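Local structure of fructosyl amine:oxygen oxidoreductase (Neosartorya fumigata, 4WCT) at residues A256-H261 with Q327-A332; G304-L309 with D439-F444; V321-H326 with A355-D360. The protein uses flavin-adenine dinucleotide in what is probably the oxidation of fructosyl amines (Amadori products) by molecular oxygen, a deglycating reaction. All coordinates share one frame; numbering follows the deposited sequence.

Overall arrangement
Following the chain from the N terminus, strand 253-263 supplies 256-261, and contact 1 closes its loop when 327-332 returns to that strand. Before this closure, 304-309 on strand 295-310 and then 321-326 have already gone by. Contact 3 closes next, where 355-360 on strand 352-362 meets 321-326. Contact 2 closes last, when 439-444 pairs with 304-309 near the C-terminal end. Contact 1 therefore crosses both others, while contact 3 falls wholly within the span of contact 2. All three reach one mixed sheet, with strand 253-263 lying between strands 295-310 and 352-362. They tie the loop 321-326, the start of helix 330-343 and the C-terminal region to that sheet.

Contact 1: residues A256-H261 with Q327-A332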
# COMPACT_ATOMS: atom_id res chain seq x y z
N ALA A 256 1.24 -9.86 4.19
CA ALA A 256 1.97 -9.85 2.92
C ALA A 256 1.15 -10.30 1.73
O ALA A 256 0.38 -11.26 1.81
CB ALA A 256 3.22 -10.69 3.01
N TRP A 257 1.37 -9.62 0.61
CA TRP A 257 0.92 -10.06 -0.68
C TRP A 257 2.07 -10.31 -1.63
O TRP A 257 3.24 -10.20 -1.24
CB TRP A 257 -0.04 -9.02 -1.20
CG TRP A 257 -1.33 -9.11 -0.46
CD1 TRP A 257 -2.39 -9.92 -0.76
CD2 TRP A 257 -1.65 -8.48 0.78
NE1 TRP A 257 -3.35 -9.84 0.22
CE2 TRP A 257 -2.93 -8.96 1.18
CE3 TRP A 257 -1.04 -7.49 1.55
CZ2 TRP A 257 -3.54 -8.54 2.38
CZ3 TRP A 257 -1.63 -7.11 2.77
CH2 TRP A 257 -2.87 -7.65 3.17
N THR A 258 1.75 -10.89 -2.78
CA THR A 258 2.72 -11.53 -3.64
C THR A 258 2.63 -10.95 -5.05
O THR A 258 1.54 -10.63 -5.55
CB THR A 258 2.44 -13.06 -3.69
OG1 THR A 258 1.02 -13.27 -3.75
CG2 THR A 258 3.00 -13.72 -2.45
N LEU A 259 3.78 -10.74 -5.67
CA LEU A 259 3.85 -10.16 -7.00
C LEU A 259 4.93 -10.84 -7.80
O LEU A 259 5.92 -11.29 -7.26
CB LEU A 259 4.08 -8.65 -6.94
CG LEU A 259 5.44 -8.15 -6.47
CD1 LEU A 259 6.46 -8.04 -7.60
CD2 LEU A 259 5.31 -6.79 -5.80
N CYS A 260 4.73 -10.92 -9.11
CA CYS A 260 5.76 -11.47 -9.97
C CYS A 260 5.73 -10.72 -11.29
O CYS A 260 4.76 -10.05 -11.61
CB CYS A 260 5.59 -12.98 -10.18
SG CYS A 260 4.06 -13.56 -10.94
N HIS A 261 6.83 -10.82 -12.02
CA HIS A 261 7.03 -10.10 -13.26
C HIS A 261 7.33 -11.09 -14.36
O HIS A 261 8.05 -12.06 -14.13
CB HIS A 261 8.24 -9.16 -13.20
CG HIS A 261 8.09 -7.97 -12.30
ND1 HIS A 261 9.03 -6.96 -12.29
CD2 HIS A 261 7.20 -7.66 -11.33
CE1 HIS A 261 8.74 -6.10 -11.33
NE2 HIS A 261 7.59 -6.46 -10.79
N GLN A 327 11.41 -13.81 -3.62
CA GLN A 327 10.72 -14.94 -4.26
C GLN A 327 9.29 -14.91 -3.75
O GLN A 327 8.99 -14.17 -2.82
CB GLN A 327 11.36 -16.29 -3.84
CG GLN A 327 12.85 -16.50 -4.15
CD GLN A 327 13.23 -16.46 -5.61
OE1 GLN A 327 12.40 -16.53 -6.52
NE2 GLN A 327 14.56 -16.37 -5.85
N ILE A 328 8.41 -15.74 -4.31
CA ILE A 328 7.07 -15.92 -3.78
C ILE A 328 6.78 -17.41 -3.64
O ILE A 328 7.49 -18.24 -4.24
CB ILE A 328 5.96 -15.26 -4.66
CG1 ILE A 328 5.92 -15.88 -6.06
CG2 ILE A 328 6.15 -13.73 -4.66
CD1 ILE A 328 4.86 -15.27 -6.96
N PRO A 329 5.80 -17.74 -2.78
CA PRO A 329 5.49 -19.16 -2.72
C PRO A 329 5.08 -19.72 -4.08
O PRO A 329 4.41 -19.05 -4.87
CB PRO A 329 4.36 -19.24 -1.69
CG PRO A 329 4.59 -18.05 -0.81
CD PRO A 329 5.03 -16.98 -1.78
N LEU A 330 5.43 -20.97 -4.32
CA LEU A 330 5.05 -21.63 -5.57
C LEU A 330 3.54 -21.58 -5.77
O LEU A 330 3.06 -21.56 -6.92
CB LEU A 330 5.55 -23.06 -5.57
CG LEU A 330 7.08 -23.21 -5.68
CD1 LEU A 330 7.48 -24.66 -5.47
CD2 LEU A 330 7.60 -22.70 -7.00
N GLU A 331 2.77 -21.71 -4.69
CA GLU A 331 1.31 -21.66 -4.81
C GLU A 331 0.82 -20.27 -5.29
O GLU A 331 -0.21 -20.18 -5.96
CB GLU A 331 0.60 -22.09 -3.51
CG GLU A 331 0.75 -21.05 -2.42
CD GLU A 331 1.06 -21.55 -1.03
OE1 GLU A 331 0.51 -22.60 -0.58
OE2 GLU A 331 1.60 -20.73 -0.27
N ALA A 332 1.61 -19.23 -5.04
CA ALA A 332 1.23 -17.88 -5.46
C ALA A 332 1.58 -17.72 -6.95
O ALA A 332 0.76 -17.19 -7.72
CB ALA A 332 1.92 -16.82 -4.63
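Ile-328 lays its branched side chain across Thr-258 and Cys-260, two residues on the same face of strand 253-263. Its CG2 methyl meets the CG2 methyl of Thr-258 at 3.8 Å. The same Ile-328 CG2 rests on the backbone, 3.6 Å from Leu-259 O. The other branch slants across to Cys-260. CG1 stands between the backbone N and the carbonyl carbon (chi1 62°), and the extended second torsion (180°) carries CD1 to 4.0 Å from Cys-260 CB. One side chain thus bridges two strand positions.

Thr-258 has three neighbours in 327-332. Its CG2 also touches the ring of Pro-329, 3.9 Å from Pro-329 CD. On the oxygen side, Ala-332 CB lies 3.8 Å from Thr-258 OG1. That hydroxyl has its polar partners outside the two segments: it is hydrogen-bonded to Asp-300 and His-302. The first torsion of Thr-258 (chi1 40°) fixes this division, with the methyl beside the backbone N and the hydroxyl turned to the polar pair.

Pro-329 is the N-cap of helix 330-343. Its O accepts the amide of Ala-332, with Ala-332 N at 2.8 Å from Pro-329 O, and this first turn brings the Ala-332 methyl over the threonine. The strand alternates in the usual way: Leu-259 points away from the helix start, and both it and Trp-257 lie near the flavin-adenine dinucleotide.

The contact between the segments is made mostly by methyl and methylene groups, with the carbonyl of Leu-259 as a polar surface beneath Ile-328. Thr-258 serves both environments, its methyl joining the apolar patch and its buried hydroxyl being satisfied from the sheet. Between these two segments the hold is apolar packing; the directed bond of the first helical turn joins Glu-331 to Tyr-305 on the next strand.

Contact 2: residues G304-L309 with D439-F444; sequences GYCNFL and DRIMDF
A short parallel beta pairing joins 304-309 on strand 295-310 to strand 442-443, with Tyr-305 opposite Met-442 and Cys-306 opposite Asp-443. Three backbone bonds run along it. Met-442 N gives a nearly straight bond to Gly-304 O (3.0 Å, 178°). Cys-306 then uses both its backbone groups: its N reaches Met-442 O at 2.8 Å, and its O accepts Phe-444 N at 2.8 Å. A water links Gly-304 O to Arg-440 O.

Beyond the bridges a carboxylate takes over. The CG of Asp-443 is anti to the backbone N (chi1 -178°), which puts OD2 3.0 Å from Phe-308 N. That amide meets OD2 from above the carboxylate plane. OD2 also accepts Gln-445 N, so two amides grip it. OD1 lies at the edge of the Phe-308 ring, and a second water joins it to Phe-308 O.

The rings of Tyr-305 and Phe-444 are nearly parallel (6°) but slid apart, so they barely overlap. Instead Tyr-305 CB sits over the face of Phe-444, 3.6 Å from the ring centroid, in a CH-pi contact. Tyr-305 CD1 touches Met-442 CB at 3.6 Å. On the other face of the pairing, Cys-306 SG packs on Ile-441 CG2 at 3.9 Å.

The hydroxyl of Tyr-305 reaches on to Glu-331 and Arg-335 of helix 330-343. Phe-444 lies against Ala-256 of strand 253-263 and Ile-357 of strand 352-362. The C-terminal region thus adds a parallel strand to a sheet in which strand 295-310 also pairs, antiparallel, with strands 253-263 and 318-320.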
# COMPACT_ATOMS: atom_id res chain seq x y z
N GLY A 304 -4.10 -12.72 2.11
CA GLY A 304 -2.81 -12.34 2.66
C GLY A 304 -2.11 -13.46 3.40
O GLY A 304 -2.75 -14.45 3.84
N TYR A 305 -0.79 -13.36 3.43
CA TYR A 305 0.05 -14.16 4.29
C TYR A 305 0.49 -13.37 5.53
O TYR A 305 0.98 -12.23 5.45
CB TYR A 305 1.32 -14.56 3.54
CG TYR A 305 1.15 -15.53 2.40
CD1 TYR A 305 1.26 -16.90 2.62
CD2 TYR A 305 0.99 -15.07 1.10
CE1 TYR A 305 1.21 -17.79 1.56
CE2 TYR A 305 0.87 -15.95 0.05
CZ TYR A 305 0.96 -17.31 0.29
OH TYR A 305 0.87 -18.19 -0.78
N CYS A 306 0.35 -13.98 6.69
CA CYS A 306 1.03 -13.48 7.87
C CYS A 306 2.18 -14.41 8.23
O CYS A 306 2.38 -15.46 7.59
CB CYS A 306 0.04 -13.36 9.04
SG CYS A 306 -1.31 -12.21 8.81
N ASN A 307 3.04 -13.96 9.13
CA ASN A 307 4.15 -14.79 9.59
C ASN A 307 4.07 -14.90 11.10
O ASN A 307 4.56 -14.03 11.83
CB ASN A 307 5.49 -14.19 9.17
CG ASN A 307 6.65 -15.05 9.56
OD1 ASN A 307 6.62 -16.26 9.37
ND2 ASN A 307 7.68 -14.44 10.14
N PHE A 308 3.24 -15.84 11.56
CA PHE A 308 2.75 -15.84 12.93
C PHE A 308 3.78 -16.46 13.88
O PHE A 308 4.17 -17.62 13.73
CB PHE A 308 1.45 -16.61 13.05
CG PHE A 308 0.25 -15.91 12.48
CD1 PHE A 308 -0.10 -14.63 12.90
CD2 PHE A 308 -0.54 -16.53 11.54
CE1 PHE A 308 -1.17 -13.97 12.37
CE2 PHE A 308 -1.70 -15.89 11.06
CZ PHE A 308 -2.00 -14.62 11.46
N LEU A 309 4.35 -15.63 14.73
CA LEU A 309 5.28 -16.08 15.76
C LEU A 309 4.79 -15.66 17.15
O LEU A 309 3.93 -14.79 17.28
CB LEU A 309 6.68 -15.49 15.48
CG LEU A 309 7.33 -16.01 14.19
CD1 LEU A 309 8.55 -15.18 13.84
CD2 LEU A 309 7.72 -17.46 14.40
N ASP A 439 -9.10 -18.50 0.32
CA ASP A 439 -10.13 -17.76 1.04
C ASP A 439 -9.93 -17.89 2.55
O ASP A 439 -10.87 -17.96 3.34
CB ASP A 439 -11.53 -18.19 0.62
CG ASP A 439 -11.96 -17.57 -0.69
OD1 ASP A 439 -11.82 -16.34 -0.84
OD2 ASP A 439 -12.14 -18.34 -1.65
N ARG A 440 -8.66 -17.86 2.95
CA ARG A 440 -8.30 -17.74 4.34
C ARG A 440 -6.92 -17.11 4.43
O ARG A 440 -6.17 -17.05 3.44
CB ARG A 440 -8.32 -19.11 5.02
CG ARG A 440 -7.23 -20.06 4.63
CD ARG A 440 -7.50 -21.42 5.31
NE ARG A 440 -6.39 -22.32 5.09
CZ ARG A 440 -6.37 -23.26 4.14
NH1 ARG A 440 -7.47 -23.61 3.53
NH2 ARG A 440 -5.27 -23.95 3.92
N ILE A 441 -6.64 -16.55 5.60
CA ILE A 441 -5.31 -16.04 5.91
C ILE A 441 -4.32 -17.19 5.99
O ILE A 441 -4.61 -18.23 6.62
CB ILE A 441 -5.29 -15.27 7.23
CG1 ILE A 441 -6.11 -13.98 7.11
CG2 ILE A 441 -3.85 -14.98 7.64
CD1 ILE A 441 -5.45 -12.91 6.24
N MET A 442 -3.19 -17.05 5.31
CA MET A 442 -2.18 -18.09 5.27
C MET A 442 -0.96 -17.65 6.10
O MET A 442 -0.90 -16.51 6.55
CB MET A 442 -1.82 -18.41 3.81
CG MET A 442 -3.00 -19.04 3.08
SD MET A 442 -3.57 -20.67 3.73
CE MET A 442 -2.43 -21.78 2.92
N ASP A 443 -0.14 -18.62 6.49
CA ASP A 443 0.92 -18.40 7.47
C ASP A 443 2.23 -18.84 6.83
O ASP A 443 2.35 -19.99 6.44
CB ASP A 443 0.62 -19.22 8.73
CG ASP A 443 1.65 -19.01 9.85
OD1 ASP A 443 1.48 -19.67 10.90
OD2 ASP A 443 2.57 -18.15 9.75
N PHE A 444 3.21 -17.94 6.72
CA PHE A 444 4.52 -18.28 6.15
C PHE A 444 5.25 -19.36 6.94
O PHE A 444 6.10 -20.08 6.40
CB PHE A 444 5.40 -17.03 6.04
CG PHE A 444 5.07 -16.13 4.87
CD1 PHE A 444 5.02 -16.62 3.59
CD2 PHE A 444 4.88 -14.77 5.06
CE1 PHE A 444 4.81 -15.77 2.52
CE2 PHE A 444 4.66 -13.93 4.00
CZ PHE A 444 4.59 -14.43 2.73
O HOH W 1 -4.33 -16.02 1.96
O HOH W 2 2.77 -19.92 13.05

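Contact 3: residues V321-H326 with A355-D360. With FAD (flavin-adenine dinucleotide), chain C.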
# COMPACT_ATOMS: atom_id res chain seq x y z
N VAL A 321 5.21 -11.13 12.04
CA VAL A 321 6.47 -10.41 11.89
C VAL A 321 6.92 -10.48 10.44
O VAL A 321 7.26 -11.55 9.95
CB VAL A 321 7.58 -11.00 12.77
CG1 VAL A 321 8.84 -10.14 12.64
CG2 VAL A 321 7.09 -11.03 14.21
N PRO A 322 7.11 -9.33 9.80
CA PRO A 322 7.62 -9.36 8.43
C PRO A 322 9.02 -9.90 8.30
O PRO A 322 9.83 -9.75 9.22
CB PRO A 322 7.59 -7.89 7.99
CG PRO A 322 6.60 -7.24 8.91
CD PRO A 322 6.71 -7.98 10.22
N PHE A 323 9.31 -10.40 7.11
CA PHE A 323 10.66 -10.65 6.64
C PHE A 323 10.71 -10.39 5.14
O PHE A 323 9.68 -10.49 4.45
CB PHE A 323 11.07 -12.10 6.92
CG PHE A 323 10.24 -13.12 6.21
CD1 PHE A 323 9.06 -13.59 6.75
CD2 PHE A 323 10.64 -13.61 5.00
CE1 PHE A 323 8.35 -14.60 6.11
CE2 PHE A 323 9.91 -14.57 4.33
CZ PHE A 323 8.72 -15.03 4.86
N ALA A 324 11.89 -10.09 4.62
CA ALA A 324 12.01 -9.76 3.18
C ALA A 324 12.37 -10.99 2.37
O ALA A 324 13.14 -11.86 2.83
CB ALA A 324 13.07 -8.68 3.02
N LYS A 325 11.81 -11.10 1.16
CA LYS A 325 12.20 -12.16 0.24
C LYS A 325 11.83 -11.80 -1.19
O LYS A 325 10.68 -11.41 -1.46
CB LYS A 325 11.52 -13.49 0.62
CG LYS A 325 12.17 -14.70 -0.01
CD LYS A 325 11.85 -15.96 0.77
CE LYS A 325 12.39 -17.19 0.08
NZ LYS A 325 13.80 -17.49 0.42
N HIS A 326 12.83 -11.92 -2.08
CA HIS A 326 12.66 -11.77 -3.51
C HIS A 326 12.34 -13.08 -4.22
O HIS A 326 13.03 -13.49 -5.16
CB HIS A 326 13.87 -11.10 -4.12
CG HIS A 326 13.93 -9.64 -3.85
ND1 HIS A 326 14.76 -8.79 -4.55
CD2 HIS A 326 13.07 -8.84 -3.16
CE1 HIS A 326 14.49 -7.54 -4.21
NE2 HIS A 326 13.52 -7.55 -3.31
N ALA A 355 10.21 -11.83 -8.63
CA ALA A 355 9.06 -11.98 -7.78
C ALA A 355 9.44 -11.57 -6.35
O ALA A 355 10.61 -11.69 -5.96
CB ALA A 355 8.55 -13.42 -7.80
N ARG A 356 8.47 -11.07 -5.59
CA ARG A 356 8.72 -10.78 -4.19
C ARG A 356 7.45 -10.83 -3.37
O ARG A 356 6.32 -10.58 -3.87
CB ARG A 356 9.45 -9.44 -3.99
CG ARG A 356 8.62 -8.18 -4.02
CD ARG A 356 9.51 -6.98 -3.80
NE ARG A 356 8.81 -5.69 -3.69
CZ ARG A 356 8.46 -5.09 -2.55
NH1 ARG A 356 8.55 -5.70 -1.37
NH2 ARG A 356 8.05 -3.85 -2.59
N ILE A 357 7.65 -10.97 -2.06
CA ILE A 357 6.62 -10.66 -1.11
C ILE A 357 6.70 -9.18 -0.72
O ILE A 357 7.76 -8.57 -0.77
CB ILE A 357 6.64 -11.59 0.11
CG1 ILE A 357 7.90 -11.42 0.95
CG2 ILE A 357 6.46 -13.04 -0.37
CD1 ILE A 357 7.94 -12.31 2.18
N CYS A 358 5.56 -8.63 -0.33
CA CYS A 358 5.42 -7.19 -0.11
C CYS A 358 4.51 -7.05 1.12
O CYS A 358 3.41 -7.61 1.14
CB CYS A 358 4.78 -6.60 -1.37
SG CYS A 358 4.17 -4.91 -1.30
N TRP A 359 4.92 -6.24 2.10
CA TRP A 359 4.23 -6.17 3.36
C TRP A 359 3.50 -4.85 3.54
O TRP A 359 4.09 -3.77 3.33
CB TRP A 359 5.23 -6.32 4.52
CG TRP A 359 5.77 -7.72 4.60
CD1 TRP A 359 6.87 -8.23 3.97
CD2 TRP A 359 5.22 -8.80 5.38
NE1 TRP A 359 7.05 -9.54 4.31
CE2 TRP A 359 6.08 -9.92 5.20
CE3 TRP A 359 4.17 -8.89 6.27
CZ2 TRP A 359 5.85 -11.15 5.82
CZ3 TRP A 359 3.94 -10.12 6.89
CH2 TRP A 359 4.75 -11.23 6.65
N ASP A 360 2.30 -4.94 4.06
CA ASP A 360 1.57 -3.77 4.58
C ASP A 360 1.05 -4.14 5.97
O ASP A 360 1.38 -5.21 6.51
CB ASP A 360 0.41 -3.45 3.66
CG ASP A 360 -0.03 -1.97 3.70
OD1 ASP A 360 0.34 -1.20 4.63
OD2 ASP A 360 -0.95 -1.61 2.89
PA FAD C . 6.10 1.47 3.16
O1A FAD C . 5.93 2.09 1.81
O2A FAD C . 6.28 -0.01 3.30
O5B FAD C . 7.31 2.21 3.83
C5B FAD C . 7.74 1.83 5.15
C4B FAD C . 9.18 2.29 5.32
O4B FAD C . 9.58 2.12 6.72
C3B FAD C . 10.19 1.51 4.48
O3B FAD C . 10.98 2.37 3.65
C2B FAD C . 11.05 0.79 5.52
O2B FAD C . 12.40 0.52 5.12
C1B FAD C . 10.92 1.71 6.73
N9A FAD C . 11.20 1.00 8.00
C8A FAD C . 10.89 -0.27 8.32
N7A FAD C . 11.37 -0.58 9.55
C5A FAD C . 11.92 0.56 10.03
C6A FAD C . 12.66 0.92 11.24
N6A FAD C . 12.85 0.01 12.21
N1A FAD C . 13.16 2.17 11.31
C2A FAD C . 12.98 3.10 10.36
N3A FAD C . 12.34 2.82 9.21
C4A FAD C . 11.82 1.59 9.02
N1 FAD C . -1.94 0.39 -2.37
C2 FAD C . -2.64 1.10 -3.32
O2 FAD C . -3.00 2.23 -3.02
N3 FAD C . -2.82 0.62 -4.55
C4 FAD C . -2.46 -0.63 -4.90
O4 FAD C . -2.63 -1.13 -6.04
C4X FAD C . -1.74 -1.45 -3.93
N5 FAD C . -1.34 -2.71 -4.25
C5X FAD C . -0.46 -3.34 -3.41
C6 FAD C . 0.16 -4.52 -3.78
C7 FAD C . 0.97 -5.20 -2.88
C7M FAD C . 1.68 -6.42 -3.33
C8 FAD C . 1.21 -4.62 -1.56
C8M FAD C . 2.10 -5.27 -0.56
C9 FAD C . 0.68 -3.40 -1.21
C9A FAD C . -0.19 -2.76 -2.07
N10 FAD C . -0.81 -1.56 -1.68
C10 FAD C . -1.51 -0.84 -2.65
C1' FAD C . -0.67 -0.94 -0.37
C2' FAD C . 0.42 0.12 -0.32
O2' FAD C . 1.57 -0.45 -0.93
C3' FAD C . 0.68 0.47 1.14
O3' FAD C . -0.56 0.72 1.82
C4' FAD C . 1.60 1.69 1.27
O4' FAD C . 2.69 1.57 0.36
C5' FAD C . 2.14 1.72 2.70
O5' FAD C . 2.96 2.88 2.85
P FAD C . 3.85 3.05 4.18
O1P FAD C . 4.64 4.33 4.04
O2P FAD C . 2.93 2.83 5.35
O3P FAD C . 4.86 1.80 4.10
O HOH W 3 10.29 -8.74 0.45
O HOH W 4 13.01 -12.55 -7.92
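Pro-322 and Trp-359 make a CH-pi contact: Pro-322 CA stands over the centre of the Trp-359 six-membered ring, 3.6 Å from its centroid. Likewise Ile-357 CD1 lies over a face of the Phe-323 ring, 4.1 Å from the centroid. Ile-357 CG1 sits between its backbone N and carbonyl carbon (chi1 66°), and the extended second torsion carries CD1 there.

Trp-359 NE1 gives a bent hydrogen bond to Phe-323 O (2.8 Å, 136°), the oxygen lying 29° out of the indole plane. Ile-357 N reaches Lys-325 O at 3.1 Å. One water bridges Lys-325 N and Ile-357 O; another bridges His-326 O and Ala-355 N. His-326 CD2 lies 3.8 Å from Arg-356 CB, both side chains extending the same way; the guanidinium reaches Ala-65 O and Asn-68 O.

On the flavin side, Asp-360 OD2 accepts FAD O3' at 2.6 Å and also Gly-387 N. Cys-358 SG is modelled 2.2 Å from FAD C8M, doubtful as a non-bonded contact but consistent with the cysteinyl flavin link known in this family.

Strand 352-362 pairs antiparallel with strand 253-263. Loop 321-326 runs roughly antiparallel to strand 352-362 and leads from strand 318-320 to helix 330-343, with Phe-323 edge-to-face with Phe-444.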